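Local coordinates for protein phospholipase C-beta (PLC-beta) (Sepia officinalis, PDB 3QR0) that belongs to the phospholipase C-beta family and joins a PH domain, EF-hand-like modules, a TIM-barrel-type X/Y domain and a C2 domain, with a bound calcium ion, at residues Glu674-Pro679 and Val718-Val723; Ser415-Cys420 and Gly502-Glu507; Ser192-Lys197 and Phe219-Ala224; Leu319-Asn324 and Glu615-Ser620; Arg71-Ala76 and Glu136-Ala141. All coordinates share one frame; numbering follows the deposited sequence.

Contact 1 (Glu674-Pro679 and Val718-Val723); sequences EMYGLP and VVRIIV. With GOL (glycerol), chain E.
The ring of Tyr-676 is met at its edge, in plane, by Val-718 CG2, which lies 3.6 Å from Tyr-676 CD2, and by the CD methylene of Arg-720. The guanidinium of Arg-720 is turned 40° from the ring; one of its faces carries Ile-722 CG1, over the centre, while Tyr-676 OH sits at its edge. Arg-720 NH1 donates to Tyr-676 OH over 3.2 Å, almost exactly within the guanidinium plane, and also to O3 of a glycerol probably taken up from the crystallisation liquor. The arginine chain, extended from CG to NE, runs past the ring to reach its oxygen, while NE is held by His-733. Tyr-676 OH in turn donates to Glu-674 OE1 at 2.6 Å, arriving on the anti side, and Arg-684 forms a salt bridge with the same oxygen. Glu-674 OE2 accepts from glycerol O2 at 2.5 Å and from the backbone of Lys-685. This buried polar chain lies on the face shared by Glu-674, Tyr-676, Val-718 and Arg-720. Beneath it, Glu-674 with Arg-720 and Tyr-676 with Val-718 form hydrogen-bonded pairs flanking the non-hydrogen-bonded pair Met-675 with Val-719, the antiparallel pairing of a C2-domain beta-sandwich.

Contact 2 (Ser415-Cys420 and Gly502-Glu507); sequences SFENHC and GTAAKE. With CA (calcium ion), chain B.
The strand through Phe-416 and Glu-417 passes a 3-10 turn, residues 503-505, that follows the positive-phi Gly-502; the CA atoms of His-419 and Glu-507 lie 5.1 Å apart. Glu-507 OE2 receives the backbone N-H of Asn-418 through its anti lone pair, at 2.9 Å and nearly straight (170°). Glu-417, its chain fully extended (chi1 -167°), divides its carboxylate between metal and protein. Glu-417 OE1 binds the calcium ion at 2.4 Å. Thr-503 OG1 gives its proton to the syn lone pair of Glu-417 OE2 at 2.5 Å, while His-419 NE2 meets the anti lone pair of Glu-417 OE2 at 2.7 Å, the oxygen lying close to the imidazole plane. Together with the calcium, these two donors hold the carboxylate in one rotation. Thr-503 OG1 also accepts from a calcium-bound water, so the turn belongs to the second shell of the metal. Lys-506 O and Thr-503 O both approach the edge of the His-419 ring, each 3.1 Å from His-419 CE1. Asn-339, Glu-368 and Asp-370 complete the protein ligands. Strand 412-418 is flanked by 366-372 and 466-469, with helix 422-436 packed on Phe-416; Trp-372 stacks on His-419, and Ala-504 touches Tyr-572 of strand 569-572.

Contact 3 (Ser192-Lys197 and Phe219-Ala224); sequences SKALEK and FKFYLA
Apolar packing alone joins Ala-194, Leu-195 and Lys-197 to Phe-221 and Ala-224; no hydrogen bond crosses between the two helical segments. A CH-pi contact is the most directional element: Leu-195 CD2 rests over one face of the Phe-221 ring, 4.1 Å from its centroid and 28° off the normal. A trans first torsion (chi1 166°) throws the Phe-221 ring toward helix 185-198, so that its CD1-CE1 side meets both Ala-194 and Leu-195. Leu-195 CD2 is the branch that comes nearest, 3.7 Å from Phe-221 CE1.

Among the methyl contacts, Ala-194 CB lies 3.6 Å from Phe-221 CE1, and the same methyl is 4.0 Å from Ala-224 CB. Small side chains here let the backbones come close, the CA atoms of Ala-194 and Ala-224 being 5.1 Å apart, with an axis separation of 8.7 Å and an angle of 125° between the helix directions. At the border the aliphatic part of Lys-197 passes Ala-224, Lys-197 CD lying 4.3 Å from Ala-224 CB.

The contact joins helices 185-198 and 215-225 of the EF-hand-like region. Helix 174-181 closes the apolar cluster through Val-174 and Ile-177 on Leu-195 and Leu-181 on Phe-221, while the far side of helix 215-225 packs on helix 299-307, with Phe-219 and Tyr-222 both touching Met-307.

Contact 4 (Leu319-Asn324 and Glu615-Ser620); sequences LDLGAN and EYNGCS
Asn-617, Gly-618 and Cys-619 follow one another with positive phi, and the middle residue, Gly-618 (69°), meets Leu-321 of the other segment: without a side chain, it lets the backbones approach to 4.2 Å between Gly-618 CA and Leu-321 CA. Gly-618 N bonds to Leu-319 O at 2.8 Å, the donor tilted 34° from the carbonyl plane. Leu-321, centre of an inverse gamma turn, lays its CG 3.5 Å from Asn-617 O and its CD1 against Ser-620 CB, while its backbone N is buried without a partner. The Asn-617 side chain swings its amide across to the turn: Asn-617 OD1 accepts from Ala-323 N at 3.0 Å and ND2 donates to Tyr-622 O. Asn-617 O accepts from both N and OG of Ser-620, OG at 2.8 Å and in the carbonyl plane. At the other end the Tyr-616 ring presents its edge to Leu-319 N. The contact thus ties the chain leaving helix 316-319 to the connection between helix 605-613 and strand 622-624 in the Y region.

Contact 5 (Arg71-Ala76 and Glu136-Ala141); sequences RDIRCA and EVFSYA
The side chains of Ile-73 and Phe-138 run alongside each other, pointing opposite ways, with Ile-73 CG2 3.8 Å from Phe-138 CB. The other branch of Ile-73, drawn out by a chi1 of 176°, reaches Val-137, Ile-73 CD1 coming within 4.0 Å of Val-137 CB. Beside this apolar cluster, Asp-72 OD1 approaches Phe-138 CE1 to 3.3 Å, the carboxylate and ring planes 62° apart. Arg-74 holds the aspartate through a side-on salt bridge, NE and NH2 both on Asp-72 OD2, with Arg-74 NE 2.8 Å from Asp-72 OD2 and above the carboxylate plane. Lys-406 forms a salt bridge with OD1 and a cation-pi contact with Phe-138, whose ring also stacks on Tyr-142. A classic beta bulge at Arg-71 and Asp-72, facing Cys-109, belongs to this edge strand of the PH-domain sheet, against which helix 127-141 packs. Chemically, then, an apolar strand-helix seam is bordered by a carboxylate shared between two cations, which would probably favour its charged form beside the aromatic ring.

Overall arrangement
The five contacts are spread over the modules of one chain, contacts 2 and 4 both involving the X/Y region, and none touches another. Contact 4 lies nearest the middle, its centre about 12 Å from that of the chain, and is about 21 Å from the centres of both contact 1 and contact 5, the C2 and PH regions. In sequence, contact 4 closes a long loop in which contact 2 is nested, so the calcium site lies within the span it brings together; their nearest atoms are about 15 Å apart. Contact 3, in the EF-hand-like region, is the most remote from contact 2, about 62 Å between centres and across the chain's centre. Contacts 1 and 5 likewise lie on opposite sides of it.

Contact 1 (Glu674-Pro679 and Val718-Val723)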
# COMPACT_ATOMS: atom_id res chain seq x y z
N GLU A 674 16.96 4.10 2.53
CA GLU A 674 16.95 3.65 3.92
C GLU A 674 16.64 2.16 4.00
O GLU A 674 16.11 1.57 3.04
CB GLU A 674 15.93 4.47 4.73
CG GLU A 674 16.38 5.92 4.93
CD GLU A 674 15.60 6.68 5.99
OE1 GLU A 674 14.57 6.18 6.50
OE2 GLU A 674 16.05 7.80 6.34
N MET A 675 16.98 1.56 5.13
CA MET A 675 16.63 0.17 5.40
C MET A 675 16.01 0.06 6.79
O MET A 675 16.47 0.70 7.74
CB MET A 675 17.86 -0.74 5.29
CG MET A 675 17.59 -2.22 5.52
SD MET A 675 18.93 -3.33 5.02
CE MET A 675 19.15 -2.87 3.30
N TYR A 676 14.94 -0.74 6.89
CA TYR A 676 14.27 -1.02 8.16
C TYR A 676 14.12 -2.52 8.31
O TYR A 676 13.67 -3.21 7.39
CB TYR A 676 12.88 -0.36 8.23
CG TYR A 676 12.81 0.97 7.55
CD1 TYR A 676 13.37 2.11 8.12
CD2 TYR A 676 12.21 1.10 6.30
CE1 TYR A 676 13.33 3.34 7.48
CE2 TYR A 676 12.16 2.33 5.65
CZ TYR A 676 12.72 3.45 6.25
OH TYR A 676 12.68 4.67 5.61
N GLY A 677 14.50 -3.03 9.47
CA GLY A 677 14.40 -4.46 9.77
C GLY A 677 14.77 -4.65 11.22
O GLY A 677 14.30 -3.91 12.08
N LEU A 678 15.62 -5.63 11.51
CA LEU A 678 16.20 -5.75 12.84
C LEU A 678 16.94 -4.45 13.18
O LEU A 678 17.40 -3.75 12.27
CB LEU A 678 17.16 -6.93 12.94
CG LEU A 678 16.57 -8.35 12.90
CD1 LEU A 678 17.66 -9.35 13.24
CD2 LEU A 678 15.40 -8.50 13.86
N PRO A 679 17.04 -4.12 14.47
CA PRO A 679 17.78 -2.91 14.85
C PRO A 679 19.17 -2.84 14.22
O PRO A 679 19.56 -1.79 13.73
CB PRO A 679 17.87 -3.03 16.38
CG PRO A 679 16.67 -3.80 16.76
CD PRO A 679 16.41 -4.76 15.64
N VAL A 718 13.23 -4.33 4.78
CA VAL A 718 12.88 -3.69 3.53
C VAL A 718 13.89 -2.61 3.22
O VAL A 718 14.47 -2.00 4.13
CB VAL A 718 11.46 -3.09 3.57
CG1 VAL A 718 10.46 -4.16 3.96
CG2 VAL A 718 11.39 -1.91 4.55
N VAL A 719 14.13 -2.39 1.93
CA VAL A 719 14.89 -1.24 1.46
C VAL A 719 13.90 -0.25 0.87
O VAL A 719 12.87 -0.65 0.29
CB VAL A 719 16.00 -1.65 0.45
CG1 VAL A 719 15.41 -2.23 -0.83
CG2 VAL A 719 16.90 -0.46 0.14
N ARG A 720 14.17 1.03 1.06
CA ARG A 720 13.24 2.07 0.67
C ARG A 720 13.95 3.21 -0.04
O ARG A 720 14.94 3.74 0.48
CB ARG A 720 12.53 2.62 1.90
CG ARG A 720 11.44 3.61 1.58
CD ARG A 720 10.66 3.99 2.81
NE ARG A 720 9.73 5.08 2.53
CZ ARG A 720 9.61 6.19 3.25
NH1 ARG A 720 10.35 6.41 4.33
NH2 ARG A 720 8.73 7.10 2.88
N ILE A 721 13.43 3.58 -1.21
CA ILE A 721 13.90 4.75 -1.95
C ILE A 721 12.93 5.91 -1.71
O ILE A 721 11.73 5.75 -1.88
CB ILE A 721 13.98 4.45 -3.47
CG1 ILE A 721 15.11 3.46 -3.76
CG2 ILE A 721 14.21 5.74 -4.27
CD1 ILE A 721 15.20 3.03 -5.24
N ILE A 722 13.46 7.06 -1.29
CA ILE A 722 12.65 8.26 -1.06
C ILE A 722 13.19 9.41 -1.91
O ILE A 722 14.37 9.72 -1.86
CB ILE A 722 12.63 8.69 0.43
CG1 ILE A 722 12.30 7.52 1.36
CG2 ILE A 722 11.61 9.82 0.63
CD1 ILE A 722 13.51 6.75 1.86
N VAL A 723 12.32 10.03 -2.69
CA VAL A 723 12.71 11.18 -3.50
C VAL A 723 12.07 12.44 -2.92
O VAL A 723 10.87 12.46 -2.64
CB VAL A 723 12.30 11.02 -4.97
CG1 VAL A 723 12.84 12.19 -5.79
CG2 VAL A 723 12.80 9.68 -5.54
C1 GOL E . 14.01 10.24 4.45
O1 GOL E . 14.61 11.49 4.68
C2 GOL E . 13.26 9.84 5.72
O2 GOL E . 14.18 9.44 6.71
C3 GOL E . 12.27 8.72 5.43
O3 GOL E . 10.96 9.22 5.55

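Contact 2 (Ser415-Cys420 and Gly502-Glu507)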
# COMPACT_ATOMS: atom_id res chain seq x y z
N SER A 415 -11.11 -4.53 17.48
CA SER A 415 -10.64 -4.29 18.83
C SER A 415 -11.58 -3.30 19.50
O SER A 415 -11.58 -2.10 19.17
CB SER A 415 -9.20 -3.76 18.80
OG SER A 415 -8.73 -3.47 20.11
N PHE A 416 -12.40 -3.81 20.42
CA PHE A 416 -13.31 -2.99 21.20
C PHE A 416 -12.62 -2.48 22.47
O PHE A 416 -12.11 -3.25 23.26
CB PHE A 416 -14.56 -3.78 21.61
CG PHE A 416 -15.60 -3.89 20.53
CD1 PHE A 416 -16.88 -3.40 20.74
CD2 PHE A 416 -15.31 -4.48 19.31
CE1 PHE A 416 -17.86 -3.50 19.74
CE2 PHE A 416 -16.27 -4.58 18.31
CZ PHE A 416 -17.55 -4.09 18.53
N GLU A 417 -12.61 -1.16 22.64
CA GLU A 417 -12.28 -0.56 23.92
C GLU A 417 -13.63 -0.12 24.48
O GLU A 417 -14.19 0.89 24.06
CB GLU A 417 -11.33 0.61 23.75
CG GLU A 417 -10.69 1.08 25.03
CD GLU A 417 -9.97 2.40 24.86
OE1 GLU A 417 -9.06 2.48 24.01
OE2 GLU A 417 -10.33 3.36 25.58
N ASN A 418 -14.15 -0.92 25.40
CA ASN A 418 -15.54 -0.84 25.81
C ASN A 418 -15.73 -0.04 27.10
O ASN A 418 -15.26 -0.45 28.15
CB ASN A 418 -16.06 -2.27 25.99
CG ASN A 418 -17.56 -2.37 25.93
OD1 ASN A 418 -18.28 -1.40 26.18
ND2 ASN A 418 -18.05 -3.57 25.62
N HIS A 419 -16.42 1.09 27.01
CA HIS A 419 -16.72 1.90 28.20
C HIS A 419 -18.22 2.03 28.46
O HIS A 419 -18.63 2.85 29.27
CB HIS A 419 -16.09 3.29 28.06
CG HIS A 419 -14.62 3.26 27.83
ND1 HIS A 419 -13.71 3.22 28.87
CD2 HIS A 419 -13.89 3.22 26.69
CE1 HIS A 419 -12.49 3.17 28.38
NE2 HIS A 419 -12.57 3.17 27.06
N CYS A 420 -19.02 1.21 27.79
CA CYS A 420 -20.47 1.37 27.84
C CYS A 420 -21.10 0.71 29.06
O CYS A 420 -20.59 -0.28 29.58
CB CYS A 420 -21.12 0.80 26.58
SG CYS A 420 -20.88 1.82 25.13
N GLY A 502 -3.71 5.43 28.44
CA GLY A 502 -4.79 6.40 28.30
C GLY A 502 -6.12 5.77 28.65
O GLY A 502 -6.21 5.04 29.64
N THR A 503 -7.13 6.02 27.83
CA THR A 503 -8.47 5.48 28.09
C THR A 503 -8.52 3.95 28.05
O THR A 503 -9.40 3.34 28.65
CB THR A 503 -9.53 6.04 27.11
OG1 THR A 503 -9.21 5.63 25.77
CG2 THR A 503 -9.61 7.57 27.19
N ALA A 504 -7.57 3.32 27.36
CA ALA A 504 -7.51 1.86 27.29
C ALA A 504 -7.13 1.19 28.61
O ALA A 504 -7.28 -0.02 28.76
CB ALA A 504 -6.55 1.43 26.19
N ALA A 505 -6.62 1.97 29.56
CA ALA A 505 -6.20 1.46 30.87
C ALA A 505 -7.36 0.91 31.73
O ALA A 505 -7.15 0.02 32.55
CB ALA A 505 -5.46 2.54 31.65
N LYS A 506 -8.56 1.46 31.54
CA LYS A 506 -9.73 1.07 32.34
C LYS A 506 -10.99 1.03 31.48
O LYS A 506 -11.50 2.08 31.07
CB LYS A 506 -9.93 2.05 33.51
CG LYS A 506 -11.11 1.71 34.42
CD LYS A 506 -11.21 2.63 35.63
CE LYS A 506 -11.45 4.08 35.23
NZ LYS A 506 -11.87 4.93 36.38
N GLU A 507 -11.47 -0.17 31.21
CA GLU A 507 -12.72 -0.38 30.49
C GLU A 507 -13.83 -0.77 31.45
O GLU A 507 -13.57 -1.05 32.62
CB GLU A 507 -12.55 -1.52 29.48
CG GLU A 507 -11.60 -1.23 28.36
CD GLU A 507 -11.36 -2.46 27.52
OE1 GLU A 507 -10.41 -3.20 27.84
OE2 GLU A 507 -12.15 -2.71 26.58
CA CA B . -8.53 3.48 21.93
O HOH W 1 -7.69 5.42 23.18
O HOH W 2 -6.11 3.43 22.19

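Contact 3 (Ser192-Lys197 and Phe219-Ala224)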
# COMPACT_ATOMS: atom_id res chain seq x y z
N SER A 192 8.19 20.23 -27.76
CA SER A 192 8.00 20.66 -29.16
C SER A 192 9.15 20.20 -30.06
O SER A 192 8.92 19.69 -31.16
CB SER A 192 7.86 22.18 -29.23
OG SER A 192 6.66 22.61 -28.61
N LYS A 193 10.38 20.39 -29.60
CA LYS A 193 11.57 19.97 -30.34
C LYS A 193 11.57 18.46 -30.58
O LYS A 193 11.92 18.00 -31.66
CB LYS A 193 12.84 20.36 -29.58
CG LYS A 193 13.08 21.87 -29.49
CD LYS A 193 13.96 22.39 -30.63
CE LYS A 193 15.44 22.09 -30.38
NZ LYS A 193 16.32 22.84 -31.32
N ALA A 194 11.16 17.69 -29.57
CA ALA A 194 11.09 16.23 -29.67
C ALA A 194 10.04 15.79 -30.69
O ALA A 194 10.28 14.87 -31.47
CB ALA A 194 10.80 15.61 -28.31
N LEU A 195 8.88 16.45 -30.68
CA LEU A 195 7.82 16.17 -31.66
C LEU A 195 8.32 16.47 -33.07
O LEU A 195 8.04 15.73 -34.01
CB LEU A 195 6.58 17.01 -31.36
CG LEU A 195 5.84 16.75 -30.04
CD1 LEU A 195 4.80 17.84 -29.79
CD2 LEU A 195 5.19 15.38 -30.03
N GLU A 196 9.07 17.56 -33.20
CA GLU A 196 9.66 17.96 -34.48
C GLU A 196 10.65 16.91 -34.98
O GLU A 196 10.59 16.50 -36.14
CB GLU A 196 10.35 19.32 -34.35
CG GLU A 196 10.62 20.02 -35.67
CD GLU A 196 11.19 21.41 -35.48
OE1 GLU A 196 11.80 21.68 -34.42
OE2 GLU A 196 11.03 22.25 -36.40
N LYS A 197 11.54 16.46 -34.10
CA LYS A 197 12.55 15.45 -34.44
C LYS A 197 11.94 14.14 -34.95
O LYS A 197 12.52 13.48 -35.81
CB LYS A 197 13.44 15.17 -33.22
CG LYS A 197 14.61 14.24 -33.50
CD LYS A 197 15.62 14.29 -32.37
CE LYS A 197 16.89 13.51 -32.71
NZ LYS A 197 17.93 13.68 -31.67
N PHE A 219 6.83 5.84 -28.49
CA PHE A 219 8.05 5.47 -27.78
C PHE A 219 9.28 6.17 -28.38
O PHE A 219 10.18 6.57 -27.64
CB PHE A 219 8.28 3.96 -27.76
CG PHE A 219 9.45 3.55 -26.90
CD1 PHE A 219 9.36 3.59 -25.52
CD2 PHE A 219 10.66 3.16 -27.48
CE1 PHE A 219 10.44 3.23 -24.71
CE2 PHE A 219 11.75 2.80 -26.68
CZ PHE A 219 11.64 2.84 -25.30
N LYS A 220 9.30 6.32 -29.70
CA LYS A 220 10.37 7.09 -30.36
C LYS A 220 10.36 8.56 -29.87
O LYS A 220 11.40 9.20 -29.80
CB LYS A 220 10.23 7.01 -31.89
CG LYS A 220 11.54 7.18 -32.65
CD LYS A 220 11.35 7.08 -34.17
CE LYS A 220 12.56 7.64 -34.91
NZ LYS A 220 12.41 7.61 -36.39
N PHE A 221 9.17 9.07 -29.53
CA PHE A 221 9.05 10.39 -28.91
C PHE A 221 9.72 10.42 -27.53
O PHE A 221 10.44 11.37 -27.22
CB PHE A 221 7.57 10.80 -28.84
CG PHE A 221 7.29 11.98 -27.93
CD1 PHE A 221 7.85 13.22 -28.19
CD2 PHE A 221 6.42 11.85 -26.86
CE1 PHE A 221 7.57 14.31 -27.36
CE2 PHE A 221 6.14 12.93 -26.03
CZ PHE A 221 6.71 14.16 -26.29
N TYR A 222 9.50 9.38 -26.73
CA TYR A 222 10.21 9.21 -25.45
C TYR A 222 11.73 9.27 -25.66
O TYR A 222 12.43 9.98 -24.94
CB TYR A 222 9.83 7.89 -24.77
CG TYR A 222 10.51 7.65 -23.43
CD1 TYR A 222 9.84 7.92 -22.24
CD2 TYR A 222 11.80 7.15 -23.35
CE1 TYR A 222 10.45 7.70 -21.01
CE2 TYR A 222 12.43 6.93 -22.13
CZ TYR A 222 11.75 7.21 -20.96
OH TYR A 222 12.35 7.01 -19.74
N LEU A 223 12.22 8.52 -26.65
CA LEU A 223 13.65 8.49 -26.97
C LEU A 223 14.17 9.87 -27.36
O LEU A 223 15.27 10.26 -26.97
CB LEU A 223 13.94 7.49 -28.10
CG LEU A 223 13.63 6.02 -27.84
CD1 LEU A 223 13.94 5.18 -29.09
CD2 LEU A 223 14.40 5.51 -26.64
N ALA A 224 13.36 10.61 -28.12
CA ALA A 224 13.70 11.97 -28.53
C ALA A 224 13.61 13.00 -27.40
O ALA A 224 14.29 14.02 -27.44
CB ALA A 224 12.81 12.41 -29.69

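Contact 4 (Leu319-Asn324 and Glu615-Ser620)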
# COMPACT_ATOMS: atom_id res chain seq x y z
N LEU A 319 3.50 -10.73 -5.11
CA LEU A 319 2.40 -9.78 -5.27
C LEU A 319 1.06 -10.52 -5.26
O LEU A 319 0.11 -10.07 -4.63
CB LEU A 319 2.54 -9.01 -6.59
CG LEU A 319 1.48 -7.94 -6.89
CD1 LEU A 319 1.52 -6.82 -5.87
CD2 LEU A 319 1.66 -7.39 -8.30
N ASP A 320 1.02 -11.64 -5.96
CA ASP A 320 -0.15 -12.53 -6.00
C ASP A 320 -0.43 -13.06 -4.59
O ASP A 320 0.46 -13.08 -3.74
CB ASP A 320 0.13 -13.69 -6.97
CG ASP A 320 -1.11 -14.52 -7.27
OD1 ASP A 320 -2.21 -13.96 -7.39
OD2 ASP A 320 -0.96 -15.75 -7.41
N LEU A 321 -1.67 -13.47 -4.35
CA LEU A 321 -2.03 -14.04 -3.05
C LEU A 321 -1.55 -15.49 -3.03
O LEU A 321 -2.34 -16.43 -3.15
CB LEU A 321 -3.53 -13.91 -2.80
CG LEU A 321 -3.93 -13.80 -1.32
CD1 LEU A 321 -5.37 -13.31 -1.19
CD2 LEU A 321 -3.75 -15.12 -0.61
N GLY A 322 -0.24 -15.65 -2.87
CA GLY A 322 0.42 -16.94 -3.01
C GLY A 322 0.92 -17.56 -1.72
O GLY A 322 1.36 -18.70 -1.71
N ALA A 323 0.84 -16.82 -0.61
CA ALA A 323 1.35 -17.33 0.66
C ALA A 323 0.46 -18.46 1.18
O ALA A 323 -0.72 -18.54 0.86
CB ALA A 323 1.45 -16.21 1.69
N ASN A 324 1.07 -19.33 1.98
CA ASN A 324 0.34 -20.36 2.69
C ASN A 324 -0.55 -19.70 3.75
O ASN A 324 -0.04 -19.16 4.74
CB ASN A 324 1.33 -21.33 3.34
CG ASN A 324 0.67 -22.39 4.20
OD1 ASN A 324 -0.55 -22.57 4.19
ND2 ASN A 324 1.48 -23.12 4.96
N GLU A 615 0.99 -4.38 0.59
CA GLU A 615 0.54 -4.49 -0.79
C GLU A 615 0.71 -5.93 -1.28
O GLU A 615 -0.08 -6.41 -2.09
CB GLU A 615 1.33 -3.57 -1.73
CG GLU A 615 0.75 -3.56 -3.14
CD GLU A 615 1.53 -2.71 -4.11
OE1 GLU A 615 2.73 -2.44 -3.87
OE2 GLU A 615 0.92 -2.29 -5.12
N TYR A 616 1.74 -6.60 -0.77
CA TYR A 616 2.07 -7.96 -1.19
C TYR A 616 1.10 -8.99 -0.60
O TYR A 616 0.28 -8.67 0.26
CB TYR A 616 3.53 -8.27 -0.86
CG TYR A 616 4.48 -7.49 -1.74
CD1 TYR A 616 4.86 -7.97 -2.98
CD2 TYR A 616 4.97 -6.24 -1.34
CE1 TYR A 616 5.71 -7.26 -3.80
CE2 TYR A 616 5.82 -5.52 -2.16
CZ TYR A 616 6.18 -6.04 -3.40
OH TYR A 616 7.03 -5.34 -4.23
N ASN A 617 1.19 -10.21 -1.11
CA ASN A 617 0.22 -11.27 -0.82
C ASN A 617 -1.22 -10.83 -1.13
O ASN A 617 -2.12 -10.97 -0.30
CB ASN A 617 0.36 -11.78 0.62
CG ASN A 617 -0.25 -13.16 0.80
OD1 ASN A 617 -0.13 -14.03 -0.06
ND2 ASN A 617 -0.93 -13.36 1.93
N GLY A 618 -1.40 -10.28 -2.33
CA GLY A 618 -2.72 -9.94 -2.85
C GLY A 618 -3.40 -8.77 -2.16
O GLY A 618 -4.62 -8.61 -2.28
N CYS A 619 -2.63 -7.95 -1.46
CA CYS A 619 -3.19 -6.91 -0.60
C CYS A 619 -4.25 -7.50 0.35
O CYS A 619 -5.27 -6.86 0.65
CB CYS A 619 -3.74 -5.76 -1.43
SG CYS A 619 -3.82 -4.19 -0.53
N SER A 620 -3.99 -8.70 0.84
CA SER A 620 -4.92 -9.42 1.72
C SER A 620 -4.91 -8.91 3.15
O SER A 620 -5.83 -9.19 3.92
CB SER A 620 -4.56 -10.90 1.74
OG SER A 620 -3.26 -11.09 2.28

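Contact 5 (Arg71-Ala76 and Glu136-Ala141)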
# COMPACT_ATOMS: atom_id res chain seq x y z
N ARG A 71 -10.90 5.42 -4.90
CA ARG A 71 -10.87 4.68 -3.63
C ARG A 71 -12.04 3.73 -3.49
O ARG A 71 -11.90 2.62 -2.98
CB ARG A 71 -10.87 5.66 -2.46
CG ARG A 71 -9.66 6.58 -2.43
CD ARG A 71 -8.39 5.81 -2.15
NE ARG A 71 -7.19 6.62 -2.35
CZ ARG A 71 -5.95 6.23 -2.03
NH1 ARG A 71 -5.74 5.04 -1.49
NH2 ARG A 71 -4.93 7.04 -2.26
N ASP A 72 -13.21 4.16 -3.94
CA ASP A 72 -14.37 3.31 -3.92
C ASP A 72 -15.39 3.79 -4.93
O ASP A 72 -15.37 4.96 -5.34
CB ASP A 72 -14.99 3.30 -2.51
CG ASP A 72 -15.73 2.00 -2.20
OD1 ASP A 72 -15.87 1.12 -3.09
OD2 ASP A 72 -16.20 1.87 -1.05
N ILE A 73 -16.24 2.87 -5.36
CA ILE A 73 -17.41 3.18 -6.14
C ILE A 73 -18.53 2.31 -5.57
O ILE A 73 -18.34 1.11 -5.36
CB ILE A 73 -17.20 2.97 -7.66
CG1 ILE A 73 -18.50 3.23 -8.43
CG2 ILE A 73 -16.63 1.59 -7.95
CD1 ILE A 73 -18.30 3.37 -9.93
N ARG A 74 -19.66 2.95 -5.29
CA ARG A 74 -20.78 2.30 -4.60
C ARG A 74 -22.07 2.54 -5.36
O ARG A 74 -22.21 3.56 -6.03
CB ARG A 74 -20.93 2.88 -3.19
CG ARG A 74 -19.74 2.66 -2.32
CD ARG A 74 -19.68 3.63 -1.16
NE ARG A 74 -18.34 3.62 -0.60
CZ ARG A 74 -17.88 4.49 0.31
NH1 ARG A 74 -18.67 5.44 0.80
NH2 ARG A 74 -16.63 4.38 0.72
N CYS A 75 -23.01 1.61 -5.24
CA CYS A 75 -24.30 1.76 -5.88
C CYS A 75 -25.42 1.30 -4.97
O CYS A 75 -25.18 0.72 -3.91
CB CYS A 75 -24.34 0.99 -7.20
SG CYS A 75 -24.23 -0.81 -7.02
N ALA A 76 -26.66 1.58 -5.39
CA ALA A 76 -27.85 1.15 -4.67
C ALA A 76 -27.83 1.66 -3.23
O ALA A 76 -27.59 2.85 -3.00
CB ALA A 76 -27.99 -0.37 -4.73
N GLU A 136 -17.13 -3.13 -12.13
CA GLU A 136 -16.03 -3.04 -13.10
C GLU A 136 -15.00 -2.01 -12.67
O GLU A 136 -13.80 -2.30 -12.62
CB GLU A 136 -16.56 -2.72 -14.50
CG GLU A 136 -17.27 -3.89 -15.17
CD GLU A 136 -16.38 -5.11 -15.39
OE1 GLU A 136 -15.19 -4.93 -15.72
OE2 GLU A 136 -16.89 -6.24 -15.24
N VAL A 137 -15.46 -0.80 -12.36
CA VAL A 137 -14.55 0.30 -12.00
C VAL A 137 -13.77 -0.01 -10.72
O VAL A 137 -12.58 0.29 -10.64
CB VAL A 137 -15.30 1.63 -11.87
CG1 VAL A 137 -14.38 2.72 -11.32
CG2 VAL A 137 -15.86 2.05 -13.22
N PHE A 138 -14.43 -0.62 -9.74
CA PHE A 138 -13.74 -1.01 -8.51
C PHE A 138 -12.59 -1.97 -8.84
O PHE A 138 -11.47 -1.78 -8.36
CB PHE A 138 -14.69 -1.65 -7.50
CG PHE A 138 -14.06 -1.85 -6.15
CD1 PHE A 138 -14.10 -0.85 -5.19
CD2 PHE A 138 -13.40 -3.04 -5.84
CE1 PHE A 138 -13.50 -1.02 -3.94
CE2 PHE A 138 -12.80 -3.22 -4.59
CZ PHE A 138 -12.86 -2.20 -3.63
N SER A 139 -12.86 -2.99 -9.66
CA SER A 139 -11.83 -3.96 -10.03
C SER A 139 -10.65 -3.29 -10.73
O SER A 139 -9.51 -3.70 -10.52
CB SER A 139 -12.41 -5.12 -10.86
OG SER A 139 -12.71 -4.71 -12.19
N TYR A 140 -10.89 -2.25 -11.54
CA TYR A 140 -9.79 -1.56 -12.23
C TYR A 140 -8.96 -0.71 -11.28
O TYR A 140 -7.75 -0.61 -11.45
CB TYR A 140 -10.28 -0.64 -13.37
CG TYR A 140 -11.29 -1.23 -14.31
CD1 TYR A 140 -11.25 -2.58 -14.68
CD2 TYR A 140 -12.27 -0.44 -14.88
CE1 TYR A 140 -12.20 -3.11 -15.56
CE2 TYR A 140 -13.21 -0.95 -15.75
CZ TYR A 140 -13.17 -2.28 -16.09
OH TYR A 140 -14.13 -2.76 -16.96
N ALA A 141 -9.62 -0.09 -10.30
CA ALA A 141 -8.96 0.75 -9.31
C ALA A 141 -8.09 -0.06 -8.37
O ALA A 141 -7.10 0.46 -7.85
CB ALA A 141 -9.98 1.56 -8.50